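Local coordinates for aluminum resistance protein (Clostridium novyi, PDB 3I16) that is probably a pyridoxal-5'-phosphate-dependent carbon-sulfur lyase of the methionine gamma-lyase family, probably involved in aluminium resistance, at residues Leu92-Phe97 with Tyr269-Pro274; Ala106-Asn111 with Ile214-Asn219; Ala308-Arg313 with Ile416-Ala421; Glu347-Ile352 with Gln375-Ala380. All coordinates share one frame; numbering follows the deposited sequence.

The four contacts fall into two pairs, whose centres lie 31 to 37 Å apart from one pair to the other. Contacts 1 and 2, with centres 13 Å apart, touch through Phe97 and Arg270 of contact 1 and Ala106 and Phe109 of contact 2, and both reach the seven-stranded mixed sheet. Contact 2 holds Asp218, which binds the pyridine nitrogen of pyridoxal-5'-phosphate; the side chain of Phe97 in contact 1 lies about 9 Å from the cofactor. Contacts 3 and 4, centres 14 Å apart, meet where Ala421 and Gly417 pack on Phe348 and Ile352, beside the antiparallel sheet and away from the annotated sites. Between the pairs, contacts 2 and 3 approach to about 14 Å at their nearest atoms.

Contact 1: residues Leu92-Phe97 with Tyr269-Pro274; sequences LVRPHF and YRLTVP. With EDO (1,2-ethanediol), chain R; EDO (1,2-ethanediol), chain K.
With its CG anti to the backbone N (chi1 174°), Leu271 reaches from the last turn of helix 261-271 toward Phe97, whose ring is swung beside its own backbone N (chi1 -69°), a rotation that brings the ring up to the helix. The two methyls of Leu271 share the work. CD1 lies over one face of the Phe97 ring, displaced toward the rim, in a CH-pi contact 4.0 Å from the ring centroid and 25° off the normal; its nearest ring atom is CE1. CD2 turns to the end of strand 90-94, where it meets Arg94 CG at 3.8 Å and, more loosely, Leu92 CD2 at 4.2 Å. His96 CB approaches loosely too, 4.3 Å from Leu271 CD1.

Arg94 thus offers its aliphatic stem to the leucine while its guanidinium is held apart. NH1 donates to Val93 O at 2.9 Å, approaching from above the carbonyl plane, and forms a salt bridge with Asp79; Leu92 CD1 covers one guanidinium face. A type I turn from Arg94 to Phe97 carries the chain off the strand toward the cofactor-binding Gly100 and Thr101. On the helix side, Arg270 points to the subunit interface, where its NH2 bonds Thr272 O of the second subunit, and its NH1 also holds two 1,2-ethanediol molecules, probably from the crystallisation liquor.

No hydrogen bond joins the two segments. Their cohesion is therefore apolar and dispersive, centred on one leucine, with the buried charge of Arg94 probably balanced by Asp79 beside it.

Contact 2: residues Ala106-Asn111 with Ile214-Asn219; sequences AALFGN and ICFVDN. With PLP (pyridoxal-5'-phosphate), chain J; EDO (1,2-ethanediol), chain S.
Ala107 CB presses against the far end of the Phe216 ring, 3.3 Å from CZ and 3.5 Å from CE1. Leu108 CD2 reaches the same ring at CD2, 3.9 Å away, its side chain crossing that of the phenylalanine at about a right angle. Both methyls approach obliquely from the same side of the ring, Ala107 at its CZ end and Leu108 along the CD2-CE2 flank. Phe216 can project this far because its CG is anti to the backbone N (chi1 175°), which sends the ring out from the strand toward helix 100-111.

This is a helix packed on the central sheet of the large domain in a fold-type I PLP enzyme: strand 214-218 runs parallel to its neighbours 177-183 and 237-241. Leu237 and Ala239 of one neighbour, with His181 of the other, also pack against Phe216, and Leu179 backs Leu108.

Farther along, the helix closes on Asn111, whose ND2 bonds back to Ala107 O at 2.9 Å. That donor lies in the carbonyl plane, on a lone pair, and the same oxygen also accepts from Asn111 N. At the C-terminal end of strand 214-218, Asp218 OD2 accepts from N1 of the cofactor, the modelled 2.5 Å being very short and doubtful, while OD1 accepts from Cys220 N. Gly100 and Thr101, at the start of the same helix, also bond the cofactor, as does Tyr68 of the second subunit.

Contact 3: residues Ala308-Arg313 with Ile416-Ala421; sequences AILCSR and IGILIA
Two long helices of the C-terminal part of the chain, 287-318 and 411-425, meet here beside the antiparallel sheet, joined chiefly by Ile418. Its CD1 settles against Cys311 CB at 3.7 Å and stands 4.0 Å from Cys311 N, so the methyl abuts the backbone of helix 287-318 as well as its side chains. The CG1 branch lies beside the backbone N (chi1 -70°), and the nearly extended chi2 of 161° then carries CD1 across to the facing helix. Leu310 flanks this tip: its CD2 lies 4.2 Å from Ile418 CD1, and the two side chains lie alongside, running in opposed senses. The backbones come nearest at Cys311 and Ile418, whose CA atoms are 6.6 Å apart.

Around this point, other elements fill in the sides. Cys311 also packs on Gln335 and Ile337 of strand 335-338, and Leu310 on Ile30 of helix 17-54, which also touches Leu419 through Tyr23. Arg313, two residues after Cys311, forms salt bridges with Asp29 and Glu316.

Every touching residue is buried, and no hydrogen bond passes between the segments; the backbone amides and carbonyls are engaged in bonds along each helix, such as Ser312 N to Ala308 O and Ala421 N to Gly417 O. Between these two segments the contact is van der Waals, one isoleucine methyl against the cysteine and leucine.

Contact 4: residues Glu347-Ile352 with Gln375-Ala380; sequences EFCKGI and QVIMAA
Ala379 makes the tight part of this contact. Its CB lies 3.3 Å from Cys349 O and 3.6 Å from Ile352 CG2, placing the small methyl directly against the helix backbone. The CA atoms of Cys349 and Ala379 are accordingly only 5.6 Å apart. Ile352 meets it with the CG2 branch, since CG1 is set beside the backbone N (chi1 -65°) and the CD1 end leads away from the strand, toward Gly417 and Ala421 of helix 411-425.

Two residues earlier on the strand the fit is looser. Ile377 reaches Cys349 with both branches, CG2 to SG at 4.0 Å and CD1 to CB at 4.1 Å. Its CG1 is anti to the backbone N (chi1 180°), which extends CD1 toward the helix. Ile346, Ala395 and Ile397 pack round it as well. The partly exposed margin is polar: Lys350 starts out away from the strand, and its NZ pairs with Glu365 in a salt bridge and bonds Cys364 O and Ser363 OG, while Glu347 bridges to Arg424. On the other side of the strand, the partly exposed selenomethionine Met378 rests on Ser392 and Asp394.

The segment axes approach to 7.5 Å and run at 28° to each other, nearly aligned in direction. Helix 342-354 thus packs on the antiparallel sheet through strand 376-379, an alpha/beta layering consistent with the C-terminal domain of fold-type I PLP enzymes.

Contact 1: residues Leu92-Phe97 with Tyr269-Pro274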
loop_
_atom_site.group_PDB
_atom_site.type_symbol
_atom_site.label_atom_id
_atom_site.label_comp_id
_atom_site.label_asym_id
_atom_site.label_seq_id
_atom_site.Cartn_x
_atom_site.Cartn_y
_atom_site.Cartn_z
ATOM N N LEU B 92 -19.997 3.813 11.430
ATOM C CA LEU B 92 -19.574 3.872 10.040
ATOM C C LEU B 92 -18.179 4.489 10.059
ATOM O O LEU B 92 -18.035 5.693 10.295
ATOM C CB LEU B 92 -20.538 4.726 9.224
ATOM C CG LEU B 92 -20.283 4.919 7.728
ATOM C CD1 LEU B 92 -20.272 3.563 7.019
ATOM C CD2 LEU B 92 -21.314 5.862 7.104
ATOM N N VAL B 93 -17.173 3.658 9.808
ATOM C CA VAL B 93 -15.763 4.037 9.854
ATOM C C VAL B 93 -15.223 3.773 8.473
ATOM O O VAL B 93 -15.194 2.623 8.000
ATOM C CB VAL B 93 -15.004 3.237 10.924
ATOM C CG1 VAL B 93 -13.560 3.756 11.078
ATOM C CG2 VAL B 93 -15.764 3.303 12.273
ATOM N N ARG B 94 -14.826 4.847 7.801
ATOM C CA ARG B 94 -14.407 4.763 6.419
ATOM C C ARG B 94 -13.246 5.665 6.031
ATOM O O ARG B 94 -13.201 6.838 6.424
ATOM C CB ARG B 94 -15.595 5.117 5.542
ATOM C CG ARG B 94 -16.767 4.086 5.541
ATOM C CD ARG B 94 -16.363 2.766 4.907
ATOM N NE ARG B 94 -17.485 1.828 4.769
ATOM C CZ ARG B 94 -17.974 1.063 5.738
ATOM N NH1 ARG B 94 -17.483 1.105 6.964
ATOM N NH2 ARG B 94 -18.980 0.242 5.469
ATOM N N PRO B 95 -12.295 5.128 5.243
ATOM C CA PRO B 95 -11.199 5.960 4.717
ATOM C C PRO B 95 -11.687 6.983 3.672
ATOM O O PRO B 95 -11.005 8.006 3.400
ATOM C CB PRO B 95 -10.263 4.940 4.069
ATOM C CG PRO B 95 -11.096 3.746 3.778
ATOM C CD PRO B 95 -12.149 3.719 4.852
ATOM N N HIS B 96 -12.889 6.711 3.145
ATOM C CA HIS B 96 -13.527 7.487 2.103
ATOM C C HIS B 96 -13.946 8.918 2.545
ATOM O O HIS B 96 -14.165 9.756 1.670
ATOM C CB HIS B 96 -14.753 6.708 1.555
ATOM C CG HIS B 96 -14.428 5.334 1.045
ATOM N ND1 HIS B 96 -14.060 4.297 1.879
ATOM C CD2 HIS B 96 -14.425 4.825 -0.210
ATOM C CE1 HIS B 96 -13.815 3.219 1.155
ATOM N NE2 HIS B 96 -14.034 3.507 -0.117
ATOM N N PHE B 97 -14.103 9.184 3.849
ATOM C CA PHE B 97 -14.431 10.553 4.317
ATOM C C PHE B 97 -13.142 11.348 4.187
ATOM O O PHE B 97 -12.104 10.936 4.701
ATOM C CB PHE B 97 -14.898 10.653 5.768
ATOM C CG PHE B 97 -16.245 10.040 6.048
ATOM C CD1 PHE B 97 -17.411 10.662 5.631
ATOM C CD2 PHE B 97 -16.346 8.878 6.805
ATOM C CE1 PHE B 97 -18.640 10.111 5.906
ATOM C CE2 PHE B 97 -17.586 8.304 7.071
ATOM C CZ PHE B 97 -18.731 8.924 6.646
ATOM N N TYR B 269 -25.987 6.389 3.066
ATOM C CA TYR B 269 -26.569 6.674 1.749
ATOM C C TYR B 269 -26.172 8.036 1.164
ATOM O O TYR B 269 -26.329 8.267 -0.043
ATOM C CB TYR B 269 -28.082 6.530 1.780
ATOM C CG TYR B 269 -28.533 5.147 2.147
ATOM C CD1 TYR B 269 -28.057 4.032 1.452
ATOM C CD2 TYR B 269 -29.453 4.947 3.176
ATOM C CE1 TYR B 269 -28.474 2.772 1.769
ATOM C CE2 TYR B 269 -29.879 3.682 3.500
ATOM C CZ TYR B 269 -29.399 2.605 2.785
ATOM O OH TYR B 269 -29.808 1.344 3.098
ATOM N N ARG B 270 -25.721 8.945 2.034
ATOM C CA ARG B 270 -25.119 10.199 1.601
ATOM C C ARG B 270 -23.619 9.976 1.284
ATOM O O ARG B 270 -23.104 10.551 0.355
ATOM C CB ARG B 270 -25.292 11.284 2.670
ATOM C CG ARG B 270 -24.434 12.536 2.459
ATOM C CD ARG B 270 -24.790 13.294 1.199
ATOM N NE ARG B 270 -23.780 14.300 0.897
ATOM C CZ ARG B 270 -23.986 15.452 0.262
ATOM N NH1 ARG B 270 -25.204 15.848 -0.145
ATOM N NH2 ARG B 270 -22.946 16.233 0.042
ATOM N N LEU B 271 -22.918 9.193 2.089
ATOM C CA LEU B 271 -21.510 8.905 1.813
ATOM C C LEU B 271 -21.374 8.255 0.428
ATOM O O LEU B 271 -20.440 8.585 -0.285
ATOM C CB LEU B 271 -20.878 8.011 2.882
ATOM C CG LEU B 271 -19.440 7.538 2.595
ATOM C CD1 LEU B 271 -18.409 8.685 2.507
ATOM C CD2 LEU B 271 -19.023 6.514 3.653
ATOM N N THR B 272 -22.296 7.339 0.075
ATOM C CA THR B 272 -22.326 6.747 -1.251
ATOM C C THR B 272 -23.656 7.201 -1.893
ATOM O O THR B 272 -23.836 8.403 -2.156
ATOM C CB THR B 272 -22.117 5.196 -1.231
ATOM O OG1 THR B 272 -23.239 4.546 -0.601
ATOM C CG2 THR B 272 -20.816 4.853 -0.498
ATOM N N VAL B 273 -24.573 6.256 -2.125
ATOM C CA VAL B 273 -25.877 6.538 -2.678
ATOM C C VAL B 273 -26.942 5.619 -2.054
ATOM O O VAL B 273 -26.625 4.541 -1.521
ATOM C CB VAL B 273 -25.901 6.315 -4.196
ATOM C CG1 VAL B 273 -25.101 7.405 -4.948
ATOM C CG2 VAL B 273 -25.385 4.907 -4.521
ATOM N N PRO B 274 -28.211 6.038 -2.128
ATOM C CA PRO B 274 -29.311 5.164 -1.734
ATOM C C PRO B 274 -29.222 3.813 -2.446
ATOM O O PRO B 274 -28.924 3.756 -3.655
ATOM C CB PRO B 274 -30.534 5.938 -2.211
ATOM C CG PRO B 274 -30.136 7.382 -1.973
ATOM C CD PRO B 274 -28.671 7.431 -2.317
HETATM C C1 EDO R . -28.261 16.074 -1.672
HETATM O O1 EDO R . -27.199 15.463 -2.419
HETATM C C2 EDO R . -28.872 14.941 -0.866
HETATM O O2 EDO R . -27.911 14.515 0.108
HETATM C C1 EDO K . -25.462 18.489 -4.024
HETATM O O1 EDO K . -25.993 17.159 -4.035
HETATM C C2 EDO K . -24.324 18.620 -3.017
HETATM O O2 EDO K . -24.738 18.427 -1.659
#

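Contact 2: residues Ala106-Asn111 with Ile214-Asn219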
loop_
_atom_site.group_PDB
_atom_site.type_symbol
_atom_site.label_atom_id
_atom_site.label_comp_id
_atom_site.label_asym_id
_atom_site.label_seq_id
_atom_site.Cartn_x
_atom_site.Cartn_y
_atom_site.Cartn_z
ATOM N N ALA B 106 -22.169 14.558 5.946
ATOM C CA ALA B 106 -22.860 13.338 5.574
ATOM C C ALA B 106 -23.956 13.027 6.616
ATOM O O ALA B 106 -25.044 12.591 6.238
ATOM C CB ALA B 106 -21.898 12.175 5.427
ATOM N N ALA B 107 -23.660 13.241 7.905
ATOM C CA ALA B 107 -24.640 13.059 8.981
ATOM C C ALA B 107 -25.889 13.923 8.768
ATOM O O ALA B 107 -27.028 13.440 8.887
ATOM C CB ALA B 107 -24.017 13.397 10.357
ATOM N N LEU B 108 -25.662 15.189 8.451
ATOM C CA LEU B 108 -26.737 16.149 8.285
ATOM C C LEU B 108 -27.560 15.874 7.017
ATOM O O LEU B 108 -28.778 15.709 7.086
ATOM C CB LEU B 108 -26.168 17.573 8.296
ATOM C CG LEU B 108 -25.500 18.009 9.609
ATOM C CD1 LEU B 108 -24.768 19.349 9.424
ATOM C CD2 LEU B 108 -26.496 18.083 10.781
ATOM N N PHE B 109 -26.910 15.829 5.864
ATOM C CA PHE B 109 -27.628 15.502 4.629
ATOM C C PHE B 109 -28.288 14.131 4.726
ATOM O O PHE B 109 -29.376 13.915 4.181
ATOM C CB PHE B 109 -26.720 15.509 3.403
ATOM C CG PHE B 109 -26.463 16.885 2.824
ATOM C CD1 PHE B 109 -27.383 17.489 1.993
ATOM C CD2 PHE B 109 -25.267 17.536 3.070
ATOM C CE1 PHE B 109 -27.129 18.724 1.433
ATOM C CE2 PHE B 109 -25.011 18.769 2.525
ATOM C CZ PHE B 109 -25.941 19.367 1.717
ATOM N N GLY B 110 -27.624 13.201 5.409
ATOM C CA GLY B 110 -28.166 11.858 5.551
ATOM C C GLY B 110 -29.448 11.830 6.372
ATOM O O GLY B 110 -30.396 11.104 6.029
ATOM N N ASN B 111 -29.495 12.654 7.419
ATOM C CA ASN B 111 -30.630 12.645 8.341
ATOM C C ASN B 111 -31.687 13.746 8.219
ATOM O O ASN B 111 -32.667 13.709 8.968
ATOM C CB ASN B 111 -30.116 12.529 9.790
ATOM C CG ASN B 111 -29.523 11.156 10.076
ATOM O OD1 ASN B 111 -30.243 10.243 10.492
ATOM N ND2 ASN B 111 -28.226 10.981 9.786
ATOM N N ILE B 214 -33.469 14.131 16.682
ATOM C CA ILE B 214 -32.149 13.501 16.636
ATOM C C ILE B 214 -31.146 14.448 17.313
ATOM O O ILE B 214 -31.041 15.635 16.967
ATOM C CB ILE B 214 -31.698 13.232 15.185
ATOM C CG1 ILE B 214 -32.646 12.255 14.500
ATOM C CG2 ILE B 214 -30.263 12.697 15.124
ATOM C CD1 ILE B 214 -32.894 10.946 15.287
ATOM N N CYS B 215 -30.451 13.936 18.316
ATOM C CA CYS B 215 -29.395 14.690 18.969
ATOM C C CYS B 215 -28.051 14.266 18.377
ATOM O O CYS B 215 -27.568 13.159 18.631
ATOM C CB CYS B 215 -29.473 14.479 20.462
ATOM S SG CYS B 215 -30.881 15.425 21.165
ATOM N N PHE B 216 -27.485 15.158 17.564
ATOM C CA PHE B 216 -26.232 14.939 16.857
ATOM C C PHE B 216 -25.058 15.730 17.452
ATOM O O PHE B 216 -25.131 16.938 17.598
ATOM C CB PHE B 216 -26.419 15.307 15.373
ATOM C CG PHE B 216 -25.161 15.231 14.549
ATOM C CD1 PHE B 216 -24.414 14.057 14.499
ATOM C CD2 PHE B 216 -24.767 16.297 13.757
ATOM C CE1 PHE B 216 -23.261 13.979 13.736
ATOM C CE2 PHE B 216 -23.614 16.224 12.956
ATOM C CZ PHE B 216 -22.864 15.059 12.940
ATOM N N VAL B 217 -23.971 15.038 17.780
ATOM C CA VAL B 217 -22.792 15.703 18.332
ATOM C C VAL B 217 -21.578 15.575 17.436
ATOM O O VAL B 217 -21.212 14.479 16.999
ATOM C CB VAL B 217 -22.400 15.143 19.716
ATOM C CG1 VAL B 217 -21.195 15.943 20.280
ATOM C CG2 VAL B 217 -23.590 15.192 20.672
ATOM N N ASP B 218 -20.978 16.727 17.163
ATOM C CA ASP B 218 -19.682 16.858 16.487
ATOM C C ASP B 218 -18.709 16.592 17.610
ATOM O O ASP B 218 -18.512 17.442 18.482
ATOM C CB ASP B 218 -19.535 18.300 15.972
ATOM C CG ASP B 218 -18.137 18.631 15.450
ATOM O OD1 ASP B 218 -17.189 17.828 15.595
ATOM O OD2 ASP B 218 -18.013 19.721 14.858
ATOM N N ASN B 219 -18.102 15.418 17.583
ATOM C CA ASN B 219 -17.241 14.940 18.644
ATOM C C ASN B 219 -15.744 15.186 18.419
ATOM O O ASN B 219 -14.925 14.795 19.258
ATOM C CB ASN B 219 -17.481 13.424 18.844
ATOM C CG ASN B 219 -17.154 12.962 20.261
ATOM O OD1 ASN B 219 -17.430 13.683 21.217
ATOM N ND2 ASN B 219 -16.575 11.765 20.404
HETATM N N1 PLP J . -15.732 20.365 14.070
HETATM C C2 PLP J . -14.822 20.857 14.957
HETATM C C2A PLP J . -15.290 21.522 16.214
HETATM C C3 PLP J . -13.465 20.715 14.667
HETATM O O3 PLP J . -12.547 21.199 15.565
HETATM C C4 PLP J . -13.048 20.091 13.482
HETATM C C5 PLP J . -13.991 19.601 12.585
HETATM C C6 PLP J . -15.326 19.736 12.908
HETATM C C5A PLP J . -13.633 18.882 11.298
HETATM O O4P PLP J . -12.612 19.518 10.602
HETATM P P PLP J . -11.826 18.903 9.307
HETATM O O1P PLP J . -11.309 17.484 9.494
HETATM O O2P PLP J . -10.627 19.814 9.200
HETATM O O3P PLP J . -12.757 18.948 8.105
HETATM C C1 EDO S . -28.764 10.522 0.559
HETATM O O1 EDO S . -29.108 11.049 -0.723
HETATM C C2 EDO S . -29.321 11.373 1.700
HETATM O O2 EDO S . -28.619 12.614 1.913
#

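Contact 3: residues Ala308-Arg313 with Ile416-Ala421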
loop_
_atom_site.group_PDB
_atom_site.type_symbol
_atom_site.label_atom_id
_atom_site.label_comp_id
_atom_site.label_asym_id
_atom_site.label_seq_id
_atom_site.Cartn_x
_atom_site.Cartn_y
_atom_site.Cartn_z
ATOM N N ALA B 308 -1.267 20.212 26.089
ATOM C CA ALA B 308 -2.163 21.368 26.188
ATOM C C ALA B 308 -2.112 22.008 27.579
ATOM O O ALA B 308 -2.064 23.237 27.712
ATOM C CB ALA B 308 -3.615 20.964 25.840
ATOM N N ILE B 309 -2.102 21.164 28.612
ATOM C CA ILE B 309 -2.080 21.643 29.994
ATOM C C ILE B 309 -0.753 22.351 30.284
ATOM O O ILE B 309 -0.736 23.423 30.895
ATOM C CB ILE B 309 -2.335 20.479 31.000
ATOM C CG1 ILE B 309 -3.745 19.884 30.757
ATOM C CG2 ILE B 309 -2.189 20.979 32.404
ATOM C CD1 ILE B 309 -4.043 18.554 31.470
ATOM N N LEU B 310 0.353 21.755 29.850
ATOM C CA LEU B 310 1.660 22.394 29.996
ATOM C C LEU B 310 1.681 23.749 29.255
ATOM O O LEU B 310 2.198 24.721 29.767
ATOM C CB LEU B 310 2.761 21.513 29.443
ATOM C CG LEU B 310 4.138 22.156 29.214
ATOM C CD1 LEU B 310 4.741 22.589 30.527
ATOM C CD2 LEU B 310 5.041 21.149 28.465
ATOM N N CYS B 311 1.172 23.761 28.023
ATOM C CA CYS B 311 1.122 24.980 27.237
ATOM C C CYS B 311 0.327 26.025 28.013
ATOM O O CYS B 311 0.785 27.131 28.166
ATOM C CB CYS B 311 0.474 24.718 25.882
ATOM S SG CYS B 311 0.387 26.209 24.849
ATOM N N SER B 312 -0.838 25.647 28.540
ATOM C CA SER B 312 -1.657 26.570 29.324
ATOM C C SER B 312 -0.863 27.234 30.456
ATOM O O SER B 312 -0.815 28.488 30.580
ATOM C CB SER B 312 -2.855 25.824 29.915
ATOM O OG SER B 312 -3.666 26.647 30.736
ATOM N N ARG B 313 -0.241 26.414 31.296
ATOM C CA ARG B 313 0.445 26.964 32.458
ATOM C C ARG B 313 1.727 27.727 32.086
ATOM O O ARG B 313 1.951 28.796 32.604
ATOM C CB ARG B 313 0.730 25.872 33.492
ATOM C CG ARG B 313 1.304 26.383 34.809
ATOM C CD ARG B 313 0.451 27.486 35.431
ATOM N NE ARG B 313 0.856 27.723 36.802
ATOM C CZ ARG B 313 0.310 28.603 37.631
ATOM N NH1 ARG B 313 -0.711 29.369 37.258
ATOM N NH2 ARG B 313 0.794 28.697 38.870
ATOM N N ILE B 416 8.876 19.876 23.828
ATOM C CA ILE B 416 10.016 20.432 23.089
ATOM C C ILE B 416 9.540 21.538 22.143
ATOM O O ILE B 416 10.120 22.622 22.097
ATOM C CB ILE B 416 10.760 19.335 22.287
ATOM C CG1 ILE B 416 11.424 18.315 23.210
ATOM C CG2 ILE B 416 11.812 19.967 21.345
ATOM C CD1 ILE B 416 11.674 16.944 22.511
ATOM N N GLY B 417 8.449 21.281 21.424
ATOM C CA GLY B 417 7.882 22.286 20.520
ATOM C C GLY B 417 7.432 23.570 21.194
ATOM O O GLY B 417 7.658 24.661 20.671
ATOM N N ILE B 418 6.816 23.431 22.365
ATOM C CA ILE B 418 6.329 24.565 23.137
ATOM C C ILE B 418 7.526 25.402 23.573
ATOM O O ILE B 418 7.513 26.624 23.463
ATOM C CB ILE B 418 5.466 24.092 24.347
ATOM C CG1 ILE B 418 4.115 23.511 23.860
ATOM C CG2 ILE B 418 5.159 25.224 25.249
ATOM C CD1 ILE B 418 3.403 22.616 24.901
ATOM N N LEU B 419 8.582 24.739 24.025
ATOM C CA LEU B 419 9.797 25.445 24.456
ATOM C C LEU B 419 10.467 26.231 23.303
ATOM O O LEU B 419 10.912 27.372 23.509
ATOM C CB LEU B 419 10.792 24.474 25.108
ATOM C CG LEU B 419 10.356 23.766 26.428
ATOM C CD1 LEU B 419 11.516 22.974 27.021
ATOM C CD2 LEU B 419 9.830 24.739 27.450
ATOM N N ILE B 420 10.569 25.593 22.133
ATOM C CA ILE B 420 11.121 26.190 20.926
ATOM C C ILE B 420 10.300 27.434 20.571
ATOM O O ILE B 420 10.856 28.522 20.440
ATOM C CB ILE B 420 11.135 25.162 19.722
ATOM C CG1 ILE B 420 12.157 24.048 19.978
ATOM C CG2 ILE B 420 11.479 25.870 18.390
ATOM C CD1 ILE B 420 12.048 22.838 19.039
ATOM N N ALA B 421 8.976 27.272 20.514
ATOM C CA ALA B 421 8.074 28.356 20.144
ATOM C C ALA B 421 8.112 29.519 21.143
ATOM O O ALA B 421 8.281 30.681 20.759
ATOM C CB ALA B 421 6.636 27.816 19.979
#

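Contact 4: residues Glu347-Ile352 with Gln375-Ala380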
loop_
_atom_site.group_PDB
_atom_site.type_symbol
_atom_site.label_atom_id
_atom_site.label_comp_id
_atom_site.label_asym_id
_atom_site.label_seq_id
_atom_site.Cartn_x
_atom_site.Cartn_y
_atom_site.Cartn_z
ATOM N N GLU B 347 4.905 34.451 14.859
ATOM C CA GLU B 347 6.157 33.934 15.365
ATOM C C GLU B 347 5.993 32.669 16.219
ATOM O O GLU B 347 6.821 31.750 16.151
ATOM C CB GLU B 347 6.865 35.007 16.187
ATOM C CG GLU B 347 7.531 36.024 15.315
ATOM C CD GLU B 347 8.623 35.374 14.489
ATOM O OE1 GLU B 347 9.657 35.003 15.095
ATOM O OE2 GLU B 347 8.422 35.201 13.252
ATOM N N PHE B 348 4.935 32.619 17.020
ATOM C CA PHE B 348 4.709 31.446 17.857
ATOM C C PHE B 348 4.439 30.234 16.977
ATOM O O PHE B 348 5.032 29.159 17.199
ATOM C CB PHE B 348 3.543 31.664 18.832
ATOM C CG PHE B 348 3.211 30.461 19.661
ATOM C CD1 PHE B 348 3.948 30.164 20.785
ATOM C CD2 PHE B 348 2.143 29.639 19.327
ATOM C CE1 PHE B 348 3.624 29.075 21.562
ATOM C CE2 PHE B 348 1.825 28.537 20.107
ATOM C CZ PHE B 348 2.572 28.270 21.215
ATOM N N CYS B 349 3.553 30.412 15.994
ATOM C CA CYS B 349 3.179 29.337 15.090
ATOM C C CYS B 349 4.387 28.890 14.282
ATOM O O CYS B 349 4.504 27.714 13.956
ATOM C CB CYS B 349 2.060 29.753 14.124
ATOM S SG CYS B 349 0.416 29.915 14.873
ATOM N N LYS B 350 5.262 29.827 13.944
ATOM C CA LYS B 350 6.465 29.492 13.198
ATOM C C LYS B 350 7.370 28.633 14.071
ATOM O O LYS B 350 7.980 27.683 13.585
ATOM C CB LYS B 350 7.176 30.744 12.689
ATOM C CG LYS B 350 6.465 31.402 11.458
ATOM C CD LYS B 350 7.178 32.687 11.015
ATOM C CE LYS B 350 6.503 33.342 9.800
ATOM N NZ LYS B 350 6.272 32.394 8.685
ATOM N N GLY B 351 7.427 28.970 15.357
ATOM C CA GLY B 351 8.172 28.194 16.332
ATOM C C GLY B 351 7.690 26.763 16.379
ATOM O O GLY B 351 8.503 25.848 16.372
ATOM N N ILE B 352 6.371 26.571 16.391
ATOM C CA ILE B 352 5.789 25.243 16.397
ATOM C C ILE B 352 6.188 24.451 15.146
ATOM O O ILE B 352 6.496 23.258 15.243
ATOM C CB ILE B 352 4.252 25.281 16.566
ATOM C CG1 ILE B 352 3.890 25.847 17.945
ATOM C CG2 ILE B 352 3.619 23.872 16.404
ATOM C CD1 ILE B 352 4.509 25.073 19.141
ATOM N N GLN B 375 -7.940 34.405 6.548
ATOM C CA GLN B 375 -6.748 33.609 6.337
ATOM C C GLN B 375 -6.217 33.149 7.687
ATOM O O GLN B 375 -6.114 33.933 8.651
ATOM C CB GLN B 375 -5.670 34.349 5.553
ATOM C CG GLN B 375 -6.005 34.457 4.073
ATOM C CD GLN B 375 -4.811 34.806 3.222
ATOM O OE1 GLN B 375 -3.768 35.228 3.727
ATOM N NE2 GLN B 375 -4.954 34.629 1.914
ATOM N N VAL B 376 -5.890 31.865 7.713
ATOM C CA VAL B 376 -5.365 31.207 8.880
ATOM C C VAL B 376 -3.949 30.705 8.597
ATOM O O VAL B 376 -3.628 30.264 7.488
ATOM C CB VAL B 376 -6.230 29.996 9.243
ATOM C CG1 VAL B 376 -5.791 29.441 10.602
ATOM C CG2 VAL B 376 -7.720 30.383 9.248
ATOM N N ILE B 377 -3.108 30.806 9.609
ATOM C CA ILE B 377 -1.755 30.287 9.571
ATOM C C ILE B 377 -1.813 28.957 10.318
ATOM O O ILE B 377 -2.440 28.886 11.375
ATOM C CB ILE B 377 -0.766 31.265 10.210
ATOM C CG1 ILE B 377 0.653 30.690 10.147
ATOM C CG2 ILE B 377 -1.158 31.584 11.631
ATOM C CD1 ILE B 377 1.675 31.656 10.534
HETATM N N MSE B 378 -1.257 27.889 9.739
HETATM C CA MSE B 378 -1.217 26.606 10.425
HETATM C C MSE B 378 0.222 26.080 10.491
HETATM O O MSE B 378 0.964 26.162 9.511
HETATM C CB MSE B 378 -2.152 25.544 9.797
HETATM C CG MSE B 378 -2.218 24.207 10.674
HETATM SE SE MSE B 378 -3.413 22.678 10.112
HETATM C CE MSE B 378 -3.070 21.380 11.572
ATOM N N ALA B 379 0.623 25.605 11.671
ATOM C CA ALA B 379 1.880 24.904 11.858
ATOM C C ALA B 379 1.436 23.457 11.755
ATOM O O ALA B 379 0.573 23.022 12.530
ATOM C CB ALA B 379 2.452 25.183 13.226
ATOM N N ALA B 380 1.980 22.702 10.804
ATOM C CA ALA B 380 1.561 21.305 10.644
ATOM C C ALA B 380 2.667 20.356 10.106
ATOM O O ALA B 380 2.469 19.650 9.115
ATOM C CB ALA B 380 0.338 21.259 9.750
#